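PDB 3WV4: Non-ribosomal peptide synthetase from Streptomyces halstedii, which belongs, in the N-terminal part captured here, to the AMP-binding enzymes of the ANL superfamily. Local coordinates for residues A141-V146 against T161-Y166; F220-I225 against G248-L253; I236-M241 against R278-T283; P360-L365 against F436-G441. All blocks are in the same frame, centred on the assembly; numbering follows the deposited sequence.

Interaction 1. Residues A141-V146 against T161-Y166; sequences ADPRLV and TDLPVY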
loop_
_atom_site.group_PDB
_atom_site.type_symbol
_atom_site.label_atom_id
_atom_site.label_comp_id
_atom_site.label_asym_id
_atom_site.label_seq_id
_atom_site.Cartn_x
_atom_site.Cartn_y
_atom_site.Cartn_z
ATOM N N ALA A 141 19.203 -1.491 2.083
ATOM C CA ALA A 141 18.510 -1.805 0.813
ATOM C C ALA A 141 19.474 -2.154 -0.252
ATOM O O ALA A 141 19.156 -2.930 -1.201
ATOM C CB ALA A 141 17.689 -0.621 0.359
ATOM N N ASP A 142 20.651 -1.540 -0.174
ATOM C CA ASP A 142 21.721 -1.857 -1.112
ATOM C C ASP A 142 21.264 -1.678 -2.576
ATOM O O ASP A 142 21.393 -2.603 -3.396
ATOM C CB ASP A 142 22.261 -3.283 -0.817
ATOM C CG ASP A 142 23.462 -3.693 -1.687
ATOM O OD1 ASP A 142 24.214 -2.816 -2.177
ATOM O OD2 ASP A 142 23.610 -4.923 -1.894
ATOM N N PRO A 143 20.792 -0.476 -2.938
ATOM C CA PRO A 143 20.236 -0.302 -4.294
ATOM C C PRO A 143 21.281 0.043 -5.351
ATOM O O PRO A 143 22.428 0.206 -5.054
ATOM C CB PRO A 143 19.313 0.884 -4.126
ATOM C CG PRO A 143 20.066 1.735 -3.156
ATOM C CD PRO A 143 20.745 0.782 -2.193
ATOM N N ARG A 144 20.818 0.171 -6.578
ATOM C CA ARG A 144 21.625 0.489 -7.715
ATOM C C ARG A 144 21.649 2.013 -7.834
ATOM O O ARG A 144 22.645 2.600 -8.226
ATOM C CB ARG A 144 20.914 -0.162 -8.886
ATOM C CG ARG A 144 21.661 -0.284 -10.146
ATOM C CD ARG A 144 22.670 -1.412 -10.166
ATOM N NE ARG A 144 23.097 -1.541 -11.565
ATOM C CZ ARG A 144 24.340 -1.776 -11.944
ATOM N NH1 ARG A 144 25.300 -1.942 -11.038
ATOM N NH2 ARG A 144 24.629 -1.839 -13.239
ATOM N N LEU A 145 20.555 2.664 -7.433
ATOM C CA LEU A 145 20.393 4.108 -7.575
ATOM C C LEU A 145 19.265 4.628 -6.722
ATOM O O LEU A 145 18.587 3.877 -6.024
ATOM C CB LEU A 145 20.193 4.510 -9.019
ATOM C CG LEU A 145 19.034 3.913 -9.819
ATOM C CD1 LEU A 145 17.752 4.682 -9.558
ATOM C CD2 LEU A 145 19.375 3.977 -11.302
ATOM N N VAL A 146 19.159 5.937 -6.688
ATOM C CA VAL A 146 18.276 6.585 -5.771
ATOM C C VAL A 146 17.558 7.678 -6.503
ATOM O O VAL A 146 18.188 8.453 -7.249
ATOM C CB VAL A 146 19.042 7.221 -4.590
ATOM C CG1 VAL A 146 18.107 8.040 -3.709
ATOM C CG2 VAL A 146 19.770 6.157 -3.770
ATOM N N THR A 161 25.070 8.713 0.645
ATOM C CA THR A 161 25.385 7.560 -0.180
ATOM C C THR A 161 26.300 8.040 -1.289
ATOM O O THR A 161 26.321 9.217 -1.631
ATOM C CB THR A 161 24.101 6.855 -0.774
ATOM O OG1 THR A 161 24.470 5.671 -1.514
ATOM C CG2 THR A 161 23.364 7.771 -1.748
ATOM N N ASP A 162 27.068 7.108 -1.836
ATOM C CA ASP A 162 27.892 7.347 -3.001
ATOM C C ASP A 162 27.211 6.863 -4.269
ATOM O O ASP A 162 27.728 7.062 -5.368
ATOM C CB ASP A 162 29.237 6.630 -2.814
ATOM C CG ASP A 162 29.989 7.120 -1.557
ATOM O OD1 ASP A 162 29.758 8.285 -1.128
ATOM O OD2 ASP A 162 30.765 6.325 -0.971
ATOM N N LEU A 163 26.074 6.186 -4.132
ATOM C CA LEU A 163 25.351 5.736 -5.323
ATOM C C LEU A 163 24.820 6.953 -6.060
ATOM O O LEU A 163 24.601 8.010 -5.453
ATOM C CB LEU A 163 24.200 4.800 -4.956
ATOM C CG LEU A 163 24.682 3.532 -4.212
ATOM C CD1 LEU A 163 23.544 2.950 -3.366
ATOM C CD2 LEU A 163 25.324 2.475 -5.109
ATOM N N PRO A 164 24.598 6.803 -7.367
ATOM C CA PRO A 164 23.914 7.825 -8.167
ATOM C C PRO A 164 22.526 8.183 -7.657
ATOM O O PRO A 164 21.719 7.314 -7.407
ATOM C CB PRO A 164 23.815 7.190 -9.561
ATOM C CG PRO A 164 24.782 6.087 -9.555
ATOM C CD PRO A 164 24.865 5.596 -8.149
ATOM N N VAL A 165 22.289 9.473 -7.474
ATOM C CA VAL A 165 21.024 10.012 -7.017
ATOM C C VAL A 165 20.464 10.835 -8.171
ATOM O O VAL A 165 21.189 11.680 -8.702
ATOM C CB VAL A 165 21.253 10.991 -5.842
ATOM C CG1 VAL A 165 19.924 11.507 -5.286
ATOM C CG2 VAL A 165 22.098 10.326 -4.777
ATOM N N TYR A 166 19.183 10.672 -8.504
ATOM C CA TYR A 166 18.593 11.394 -9.633
ATOM C C TYR A 166 17.403 12.178 -9.187
ATOM O O TYR A 166 16.561 11.646 -8.504
ATOM C CB TYR A 166 18.140 10.422 -10.667
ATOM C CG TYR A 166 19.257 9.683 -11.321
ATOM C CD1 TYR A 166 19.912 10.207 -12.443
ATOM C CD2 TYR A 166 19.661 8.467 -10.828
ATOM C CE1 TYR A 166 20.967 9.537 -13.039
ATOM C CE2 TYR A 166 20.707 7.750 -11.413
ATOM C CZ TYR A 166 21.369 8.292 -12.541
ATOM O OH TYR A 166 22.439 7.644 -13.186
#

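Interaction 2. Residues F220-I225 against G248-L253; sequences FAASSI and GLYKVL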
loop_
_atom_site.group_PDB
_atom_site.type_symbol
_atom_site.label_atom_id
_atom_site.label_comp_id
_atom_site.label_asym_id
_atom_site.label_seq_id
_atom_site.Cartn_x
_atom_site.Cartn_y
_atom_site.Cartn_z
ATOM N N PHE A 220 -2.129 -10.990 -4.471
ATOM C CA PHE A 220 -3.116 -11.755 -3.716
ATOM C C PHE A 220 -3.746 -10.909 -2.637
ATOM O O PHE A 220 -4.963 -10.805 -2.529
ATOM C CB PHE A 220 -2.503 -13.006 -3.052
ATOM C CG PHE A 220 -3.436 -13.628 -2.113
ATOM C CD1 PHE A 220 -4.439 -14.415 -2.596
ATOM C CD2 PHE A 220 -3.439 -13.281 -0.775
ATOM C CE1 PHE A 220 -5.396 -14.941 -1.775
ATOM C CE2 PHE A 220 -4.403 -13.823 0.082
ATOM C CZ PHE A 220 -5.387 -14.635 -0.437
ATOM N N ALA A 221 -2.917 -10.264 -1.822
ATOM C CA ALA A 221 -3.481 -9.442 -0.770
ATOM C C ALA A 221 -4.368 -8.355 -1.325
ATOM O O ALA A 221 -5.401 -8.069 -0.754
ATOM C CB ALA A 221 -2.376 -8.849 0.147
ATOM N N ALA A 222 -4.003 -7.717 -2.437
ATOM C CA ALA A 222 -4.900 -6.679 -2.991
ATOM C C ALA A 222 -6.252 -7.279 -3.402
ATOM O O ALA A 222 -7.282 -6.713 -3.070
ATOM C CB ALA A 222 -4.265 -5.955 -4.154
ATOM N N SER A 223 -6.238 -8.426 -4.079
ATOM C CA SER A 223 -7.500 -9.110 -4.512
ATOM C C SER A 223 -8.309 -9.533 -3.304
ATOM O O SER A 223 -9.527 -9.473 -3.297
ATOM C CB SER A 223 -7.180 -10.333 -5.399
ATOM O OG SER A 223 -6.589 -11.392 -4.611
ATOM N N SER A 224 -7.642 -9.915 -2.242
ATOM C CA SER A 224 -8.398 -10.385 -1.050
ATOM C C SER A 224 -9.046 -9.260 -0.263
ATOM O O SER A 224 -10.200 -9.341 0.196
ATOM C CB SER A 224 -7.469 -11.206 -0.145
ATOM O OG SER A 224 -8.130 -11.644 1.006
ATOM N N ILE A 225 -8.296 -8.201 -0.044
ATOM C CA ILE A 225 -8.861 -7.012 0.591
ATOM C C ILE A 225 -10.082 -6.522 -0.215
ATOM O O ILE A 225 -11.166 -6.174 0.309
ATOM C CB ILE A 225 -7.767 -5.894 0.655
ATOM C CG1 ILE A 225 -6.712 -6.212 1.701
ATOM C CG2 ILE A 225 -8.426 -4.594 0.975
ATOM C CD1 ILE A 225 -5.395 -5.471 1.519
ATOM N N GLY A 248 -1.148 3.505 1.471
ATOM C CA GLY A 248 -1.365 4.174 0.185
ATOM C C GLY A 248 -0.969 3.342 -1.031
ATOM O O GLY A 248 -1.610 3.405 -2.078
ATOM N N LEU A 249 0.087 2.576 -0.908
ATOM C CA LEU A 249 0.515 1.734 -2.012
ATOM C C LEU A 249 -0.599 0.806 -2.526
ATOM O O LEU A 249 -0.752 0.607 -3.724
ATOM C CB LEU A 249 1.727 0.888 -1.576
ATOM C CG LEU A 249 2.936 0.568 -2.486
ATOM C CD1 LEU A 249 3.328 -0.904 -2.497
ATOM C CD2 LEU A 249 2.838 1.124 -3.895
ATOM N N TYR A 250 -1.343 0.229 -1.594
ATOM C CA TYR A 250 -2.382 -0.722 -1.931
ATOM C C TYR A 250 -3.617 -0.040 -2.411
ATOM O O TYR A 250 -4.499 -0.666 -3.020
ATOM C CB TYR A 250 -2.720 -1.648 -0.769
ATOM C CG TYR A 250 -1.793 -2.826 -0.688
ATOM C CD1 TYR A 250 -2.186 -4.064 -1.094
ATOM C CD2 TYR A 250 -0.507 -2.657 -0.222
ATOM C CE1 TYR A 250 -1.330 -5.143 -0.980
ATOM C CE2 TYR A 250 0.374 -3.704 -0.113
ATOM C CZ TYR A 250 -0.028 -4.956 -0.499
ATOM O OH TYR A 250 0.840 -6.010 -0.405
ATOM N N LYS A 251 -3.701 1.248 -2.144
ATOM C CA LYS A 251 -4.765 2.002 -2.759
ATOM C C LYS A 251 -4.407 2.238 -4.218
ATOM O O LYS A 251 -5.287 2.196 -5.061
ATOM C CB LYS A 251 -5.174 3.219 -1.880
ATOM C CG LYS A 251 -5.939 2.800 -0.534
ATOM C CD LYS A 251 -6.426 1.252 -0.272
ATOM C CE LYS A 251 -5.671 0.460 0.842
ATOM N NZ LYS A 251 -6.384 -0.512 1.845
ATOM N N VAL A 252 -3.117 2.359 -4.539
ATOM C CA VAL A 252 -2.668 2.373 -5.969
ATOM C C VAL A 252 -2.996 1.018 -6.624
ATOM O O VAL A 252 -3.544 0.960 -7.716
ATOM C CB VAL A 252 -1.152 2.564 -6.092
ATOM C CG1 VAL A 252 -0.704 2.454 -7.547
ATOM C CG2 VAL A 252 -0.710 3.877 -5.499
ATOM N N LEU A 253 -2.692 -0.081 -5.916
ATOM C CA LEU A 253 -2.941 -1.415 -6.488
ATOM C C LEU A 253 -4.386 -1.738 -6.659
ATOM O O LEU A 253 -4.819 -2.250 -7.727
ATOM C CB LEU A 253 -2.294 -2.487 -5.643
ATOM C CG LEU A 253 -0.774 -2.326 -5.534
ATOM C CD1 LEU A 253 -0.217 -3.095 -4.318
ATOM C CD2 LEU A 253 -0.163 -2.814 -6.796
#

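Interaction 3. Residues I236-M241 against R278-T283; sequences IVFCRM and RESGAT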
loop_
_atom_site.group_PDB
_atom_site.type_symbol
_atom_site.label_atom_id
_atom_site.label_comp_id
_atom_site.label_asym_id
_atom_site.label_seq_id
_atom_site.Cartn_x
_atom_site.Cartn_y
_atom_site.Cartn_z
ATOM N N ILE A 236 -14.007 6.667 -6.811
ATOM C CA ILE A 236 -12.989 7.651 -6.880
ATOM C C ILE A 236 -12.397 7.613 -5.471
ATOM O O ILE A 236 -13.105 7.903 -4.518
ATOM C CB ILE A 236 -13.600 9.004 -7.198
ATOM C CG1 ILE A 236 -14.140 8.973 -8.654
ATOM C CG2 ILE A 236 -12.561 10.098 -6.999
ATOM C CD1 ILE A 236 -14.777 10.251 -9.214
ATOM N N VAL A 237 -11.108 7.279 -5.361
ATOM C CA VAL A 237 -10.436 7.033 -4.094
ATOM C C VAL A 237 -9.610 8.248 -3.706
ATOM O O VAL A 237 -8.646 8.616 -4.410
ATOM C CB VAL A 237 -9.533 5.793 -4.182
ATOM C CG1 VAL A 237 -8.953 5.395 -2.833
ATOM C CG2 VAL A 237 -10.343 4.616 -4.777
ATOM N N PHE A 238 -9.970 8.866 -2.591
ATOM C CA PHE A 238 -9.268 10.032 -2.107
ATOM C C PHE A 238 -8.216 9.597 -1.093
ATOM O O PHE A 238 -8.527 9.224 0.033
ATOM C CB PHE A 238 -10.245 11.029 -1.487
ATOM C CG PHE A 238 -9.634 12.407 -1.240
ATOM C CD1 PHE A 238 -8.889 12.661 -0.113
ATOM C CD2 PHE A 238 -9.798 13.435 -2.187
ATOM C CE1 PHE A 238 -8.315 13.916 0.093
ATOM C CE2 PHE A 238 -9.253 14.683 -1.968
ATOM C CZ PHE A 238 -8.493 14.934 -0.844
ATOM N N CYS A 239 -6.960 9.686 -1.496
ATOM C CA CYS A 239 -5.877 9.156 -0.743
ATOM C C CYS A 239 -4.928 10.255 -0.320
ATOM O O CYS A 239 -4.165 10.834 -1.130
ATOM C CB CYS A 239 -5.130 8.104 -1.550
ATOM S SG CYS A 239 -3.932 7.245 -0.549
ATOM N N ARG A 240 -4.974 10.504 0.977
ATOM C CA ARG A 240 -4.172 11.505 1.633
ATOM C C ARG A 240 -2.933 10.812 2.227
ATOM O O ARG A 240 -1.934 11.444 2.595
ATOM C CB ARG A 240 -5.086 12.162 2.663
ATOM C CG ARG A 240 -4.549 13.350 3.412
ATOM C CD ARG A 240 -4.845 14.726 2.786
ATOM N NE ARG A 240 -5.194 15.616 3.902
ATOM C CZ ARG A 240 -4.333 15.977 4.856
ATOM N NH1 ARG A 240 -3.046 15.607 4.800
ATOM N NH2 ARG A 240 -4.742 16.734 5.866
ATOM N N MET A 241 -2.971 9.494 2.235
ATOM C CA MET A 241 -1.865 8.690 2.721
ATOM C C MET A 241 -0.791 8.592 1.689
ATOM O O MET A 241 -1.077 8.551 0.490
ATOM C CB MET A 241 -2.291 7.249 3.030
ATOM C CG MET A 241 -2.672 7.005 4.486
ATOM S SD MET A 241 -4.274 7.648 4.941
ATOM C CE MET A 241 -5.124 7.223 3.426
ATOM N N ARG A 278 -15.714 16.723 -1.856
ATOM C CA ARG A 278 -16.951 16.933 -2.603
ATOM C C ARG A 278 -16.671 17.197 -4.069
ATOM O O ARG A 278 -17.269 16.580 -4.966
ATOM C CB ARG A 278 -17.789 18.070 -1.978
ATOM C CG ARG A 278 -19.033 18.491 -2.800
ATOM C CD ARG A 278 -19.660 19.809 -2.332
ATOM N NE ARG A 278 -19.399 19.997 -0.903
ATOM C CZ ARG A 278 -18.714 21.005 -0.363
ATOM N NH1 ARG A 278 -18.236 22.009 -1.098
ATOM N NH2 ARG A 278 -18.542 21.011 0.950
ATOM N N GLU A 279 -15.764 18.126 -4.322
ATOM C CA GLU A 279 -15.446 18.509 -5.681
ATOM C C GLU A 279 -14.754 17.406 -6.473
ATOM O O GLU A 279 -14.818 17.413 -7.682
ATOM C CB GLU A 279 -14.618 19.810 -5.685
ATOM C CG GLU A 279 -15.466 20.996 -5.219
ATOM C CD GLU A 279 -14.773 22.350 -5.368
ATOM O OE1 GLU A 279 -13.620 22.370 -5.860
ATOM O OE2 GLU A 279 -15.398 23.386 -5.000
ATOM N N SER A 280 -14.071 16.470 -5.807
ATOM C CA SER A 280 -13.441 15.339 -6.524
ATOM C C SER A 280 -14.487 14.257 -6.771
ATOM O O SER A 280 -14.283 13.350 -7.526
ATOM C CB SER A 280 -12.255 14.824 -5.713
ATOM O OG SER A 280 -12.683 14.306 -4.457
ATOM N N GLY A 281 -15.635 14.332 -6.133
ATOM C CA GLY A 281 -16.605 13.265 -6.340
ATOM C C GLY A 281 -16.164 12.038 -5.508
ATOM O O GLY A 281 -16.636 10.939 -5.749
ATOM N N ALA A 282 -15.275 12.231 -4.542
ATOM C CA ALA A 282 -14.685 11.098 -3.770
ATOM C C ALA A 282 -15.771 10.126 -3.281
ATOM O O ALA A 282 -16.707 10.550 -2.658
ATOM C CB ALA A 282 -13.923 11.623 -2.568
ATOM N N THR A 283 -15.572 8.833 -3.495
ATOM C CA THR A 283 -16.435 7.825 -2.951
ATOM C C THR A 283 -15.817 6.988 -1.855
ATOM O O THR A 283 -16.545 6.520 -0.978
ATOM C CB THR A 283 -16.951 6.895 -4.051
ATOM O OG1 THR A 283 -15.837 6.255 -4.682
ATOM C CG2 THR A 283 -17.731 7.727 -5.128
#

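Interaction 4. Residues P360-L365 against F436-G441; sequences PDSVGL and FLYFGG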
loop_
_atom_site.group_PDB
_atom_site.type_symbol
_atom_site.label_atom_id
_atom_site.label_comp_id
_atom_site.label_asym_id
_atom_site.label_seq_id
_atom_site.Cartn_x
_atom_site.Cartn_y
_atom_site.Cartn_z
ATOM N N PRO A 360 -18.883 -4.593 18.164
ATOM C CA PRO A 360 -17.971 -3.440 18.378
ATOM C C PRO A 360 -16.513 -3.743 18.744
ATOM O O PRO A 360 -15.646 -3.029 18.323
ATOM C CB PRO A 360 -18.646 -2.629 19.497
ATOM C CG PRO A 360 -19.681 -3.545 20.108
ATOM C CD PRO A 360 -20.104 -4.477 18.969
ATOM N N ASP A 361 -16.225 -4.788 19.474
ATOM C CA ASP A 361 -14.819 -5.048 19.885
ATOM C C ASP A 361 -13.959 -5.818 18.918
ATOM O O ASP A 361 -12.772 -6.106 19.232
ATOM C CB ASP A 361 -14.806 -5.827 21.213
ATOM C CG ASP A 361 -15.230 -4.974 22.372
ATOM O OD1 ASP A 361 -14.973 -3.738 22.326
ATOM O OD2 ASP A 361 -15.810 -5.542 23.328
ATOM N N SER A 362 -14.576 -6.267 17.814
ATOM C CA SER A 362 -13.881 -7.089 16.855
ATOM C C SER A 362 -13.171 -6.220 15.839
ATOM O O SER A 362 -13.629 -5.141 15.501
ATOM C CB SER A 362 -14.893 -8.075 16.143
ATOM O OG SER A 362 -14.235 -8.816 15.131
ATOM N N VAL A 363 -12.089 -6.751 15.297
ATOM C CA VAL A 363 -11.422 -6.209 14.121
ATOM C C VAL A 363 -11.708 -7.054 12.843
ATOM O O VAL A 363 -10.933 -7.063 11.869
ATOM C CB VAL A 363 -9.892 -6.100 14.327
ATOM C CG1 VAL A 363 -9.587 -4.986 15.314
ATOM C CG2 VAL A 363 -9.270 -7.424 14.755
ATOM N N GLY A 364 -12.778 -7.812 12.893
ATOM C CA GLY A 364 -13.299 -8.485 11.690
ATOM C C GLY A 364 -12.875 -9.903 11.475
ATOM O O GLY A 364 -12.398 -10.614 12.407
ATOM N N LEU A 365 -13.050 -10.339 10.228
ATOM C CA LEU A 365 -12.833 -11.743 9.845
ATOM C C LEU A 365 -11.547 -11.796 9.082
ATOM O O LEU A 365 -11.168 -10.814 8.507
ATOM C CB LEU A 365 -13.972 -12.188 8.956
ATOM C CG LEU A 365 -15.320 -12.296 9.637
ATOM C CD1 LEU A 365 -16.439 -12.365 8.619
ATOM C CD2 LEU A 365 -15.327 -13.539 10.517
ATOM N N PHE A 436 -14.638 -14.445 14.171
ATOM C CA PHE A 436 -14.279 -13.048 14.289
ATOM C C PHE A 436 -13.089 -12.851 15.226
ATOM O O PHE A 436 -12.928 -13.558 16.245
ATOM C CB PHE A 436 -15.442 -12.271 14.836
ATOM C CG PHE A 436 -16.538 -12.039 13.829
ATOM C CD1 PHE A 436 -16.542 -10.902 13.050
ATOM C CD2 PHE A 436 -17.588 -12.926 13.737
ATOM C CE1 PHE A 436 -17.548 -10.692 12.121
ATOM C CE2 PHE A 436 -18.589 -12.729 12.799
ATOM C CZ PHE A 436 -18.577 -11.584 11.994
ATOM N N LEU A 437 -12.287 -11.858 14.922
ATOM C CA LEU A 437 -11.083 -11.608 15.717
ATOM C C LEU A 437 -11.282 -10.500 16.719
ATOM O O LEU A 437 -11.963 -9.510 16.452
ATOM C CB LEU A 437 -9.909 -11.308 14.802
ATOM C CG LEU A 437 -8.549 -10.963 15.452
ATOM C CD1 LEU A 437 -7.987 -12.086 16.310
ATOM C CD2 LEU A 437 -7.593 -10.593 14.343
ATOM N N TYR A 438 -10.707 -10.721 17.904
ATOM C CA TYR A 438 -10.737 -9.759 19.008
ATOM C C TYR A 438 -9.351 -9.649 19.633
ATOM O O TYR A 438 -8.580 -10.629 19.670
ATOM C CB TYR A 438 -11.696 -10.242 20.092
ATOM C CG TYR A 438 -13.123 -10.383 19.638
ATOM C CD1 TYR A 438 -14.036 -9.350 19.813
ATOM C CD2 TYR A 438 -13.568 -11.568 19.035
ATOM C CE1 TYR A 438 -15.332 -9.472 19.407
ATOM C CE2 TYR A 438 -14.872 -11.688 18.611
ATOM C CZ TYR A 438 -15.727 -10.620 18.788
ATOM O OH TYR A 438 -16.988 -10.766 18.410
ATOM N N PHE A 439 -9.050 -8.485 20.172
ATOM C CA PHE A 439 -7.852 -8.315 21.020
ATOM C C PHE A 439 -7.994 -8.744 22.476
ATOM O O PHE A 439 -9.100 -8.758 23.022
ATOM C CB PHE A 439 -7.371 -6.866 20.935
ATOM C CG PHE A 439 -6.838 -6.524 19.593
ATOM C CD1 PHE A 439 -6.018 -7.415 18.937
ATOM C CD2 PHE A 439 -7.132 -5.312 19.003
ATOM C CE1 PHE A 439 -5.503 -7.102 17.696
ATOM C CE2 PHE A 439 -6.615 -4.989 17.766
ATOM C CZ PHE A 439 -5.809 -5.892 17.107
ATOM N N GLY A 440 -6.847 -9.094 23.087
ATOM C CA GLY A 440 -6.803 -9.744 24.424
ATOM C C GLY A 440 -7.807 -10.886 24.610
ATOM O O GLY A 440 -8.202 -11.541 23.626
ATOM N N GLY A 441 -8.190 -11.145 25.872
ATOM C CA GLY A 441 -9.364 -11.964 26.228
ATOM C C GLY A 441 -10.606 -11.133 26.510
ATOM O O GLY A 441 -11.672 -11.681 26.821
#

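Interaction 1. Residues A141-V146 against T161-Y166
Val146 and Val165 form a parallel bridge between strand 145-148 and strand 165-167, the latter an edge strand within this chain of a four-stranded parallel sheet. Helix 151-160 connects the two strands, making a beta-alpha-beta unit. Backbone bonds come first: Val146 N donates to Pro164 O (3.0 Å, bent to 138° at the hydrogen), and Tyr166 N returns a shorter, straighter bond to Val146 O (2.7 Å, 154°). Each carbonyl also has a CA-H...O contact, Val165 CA to Val146 O at 3.2 Å and Leu145 CA to Pro164 O at 3.5 Å. Within 161-166, Thr161 OG1 accepts from Leu163 N (3.1 Å) in an ST turn just ahead of the strand. Apolar contacts lie on both faces of the strand pair. On one, Val146 CG1 stands 4.2 Å from Val165 CG1, and Leu157 of helix 151-160 touches both valines. On the other, Leu145 CD2 meets Tyr166 CE2 at 4.0 Å, the two side chains crossing at about a right angle; the tyrosine ring also meets Trp86 edge-to-face. Just before the strands, Leu163 CD1 rests on Pro143 CG (3.7 Å). The charged groups look elsewhere: Asp142 pairs with Arg403 and Arg144 with Glu96. No side-chain polar bond spans the contact, so backbone pairing sets its register and hydrocarbon packing fills both faces.

Interaction 2. Residues F220-I225 against G248-L253
The ring of Tyr250 reaches the helix that carries Ala221, Ala222 and Ile225, and meets Ala222 N at its edge. Its CE1 atom lies 4.0 Å from Ala222 N, with that nitrogen close to the ring plane, and the same CE1 is 4.0 Å from Ala221 CB, which comes in obliquely. One carbon further round, CD1 of Tyr250 approaches Ala222 CB at 4.2 Å and, more loosely, Ile225 CD1 at 4.4 Å, again oblique to the ring. Ala222 meets the next turn of the partner helix too, its CB 4.3 Å from Leu253 CB. No hydrogen bond crosses between the segments; the small alanines are consistent with so close an approach.

The next shell packs round the ring. With CG of Tyr250 placed anti to its carbonyl carbon (chi1 -84°), the ring reaches out across the gap between the helices, and Leu253 CD1, one turn on in the same helix, sits 3.8 Å above the ring plane over its centre. Ile218, from the preceding turn of helix 215-229, touches both Tyr250 and Leu253, while Met398 and Lys346 pack on the tyrosine from loops. Away from the contact, Phe220 O accepts from Ser224 N and, at 2.7 Å, from Ser223 OG, and the serine hydroxyl is also bonded to Arg42 N.

The segments 220-225 and 248-253 cross at 79°, their axes 10.1 Å apart. Ile254 touches Ala222 and Ile225 as well, and Leu249, Val252 and Leu253 pack against helix 106-116, so helix 246-258 packs on both helix 215-229 and helix 106-116 near the centre of the chain.

Interaction 3. Residues I236-M241 against R278-T283
A Schellman motif ends helix 273-280, and the chain leaving it at Gly281 runs along Ile236 at the start of strand 236-239, an edge strand within this chain of a four-stranded mixed sheet. Gly281 has positive phi (78°), which turns the chain out of the helix, while Gly281 N stays bonded to Arg278 O. Two residues on, Thr283 holds Ile236 at both its amide and its carbonyl: Thr283 N donates to Ile236 O (2.8 Å, 160° at the hydrogen, in the carbonyl plane), and Ile236 N donates to Thr283 OG1 (2.8 Å). The threonine hydroxyl, set between its own N and carbonyl carbon, is also bonded to Asp235 OD1. Ile236 and Phe238 also share backbone hydrogen bonds with Met284, in strand 284-287 of another sheet.

Side chains pack beside these bonds. Ile236 CD1 lies over the helix end, 3.6 Å from Ser280 O, and Phe238 CB meets Ala282 CB at 3.9 Å. The ring of Phe238 leans towards the last helical turn, also touching Leu277. Ser280 OG, bonded back to Ser276 O, comes obliquely to this ring, 3.8 Å from Phe238 CD2.

Interaction 4. Residues P360-L365 against F436-G441
Leu365 lies across the face of Phe436 where antiparallel strands 362-366 and 437-439 pair within a large mixed sheet. Leu365 CD2 stands almost squarely over the phenyl ring, 3.7 Å from its centroid and 6° off the normal, a CH-pi contact. A second one forms further along: Ser362 CB sits over the Tyr438 face, 4.0 Å from the centroid but displaced towards the rim (27° off the normal), while Asp361 CB meets that ring at its edge. The phenol is held by Tyr438 OH bonding to Asp432 OD2, and its ring also meets the His430 ring almost parallel. From the other side of the strands, Val363 splits its branches: CG2 packs on Leu437 CD2 (3.6 Å) and CG1 on Phe439 CE2 (3.9 Å), the Val363 and Phe439 side chains crossing at about a right angle.

Between these layers, Leu437 N donates to Gly364 O (2.8 Å). Ser362 OG, anti to its own N (chi1 176°), accepts Gly364 N in an ST turn and donates to Leu437 O at 2.7 Å. That carbonyl is gripped twice, for Val363 N reaches Leu437 O from the opposite face of its plane at 3.0 Å.

Interaction 2 is the core contact, fully buried and about 6 Å from the chain centre to its own; the other three are partly buried and lie further out. It has no hydrogen bond across it, only helix-to-helix packing, whereas interactions 1, 3 and 4 involve strands and are bonded across through backbone atoms. The hydrogen bonds across interaction 1 are all backbone to backbone, while in 3 and 4 a hydroxyl, of Thr283 or Ser362, joins in. Interactions 2 and 3 share neighbouring elements: strand 236-239 lies between helices 215-229 and 246-258 in sequence, and Gly248 CA touches Cys239 SG at 4.1 Å. Interactions 1 and 4 are on opposite sides of the chain's centre, their own centres about 43 Å apart.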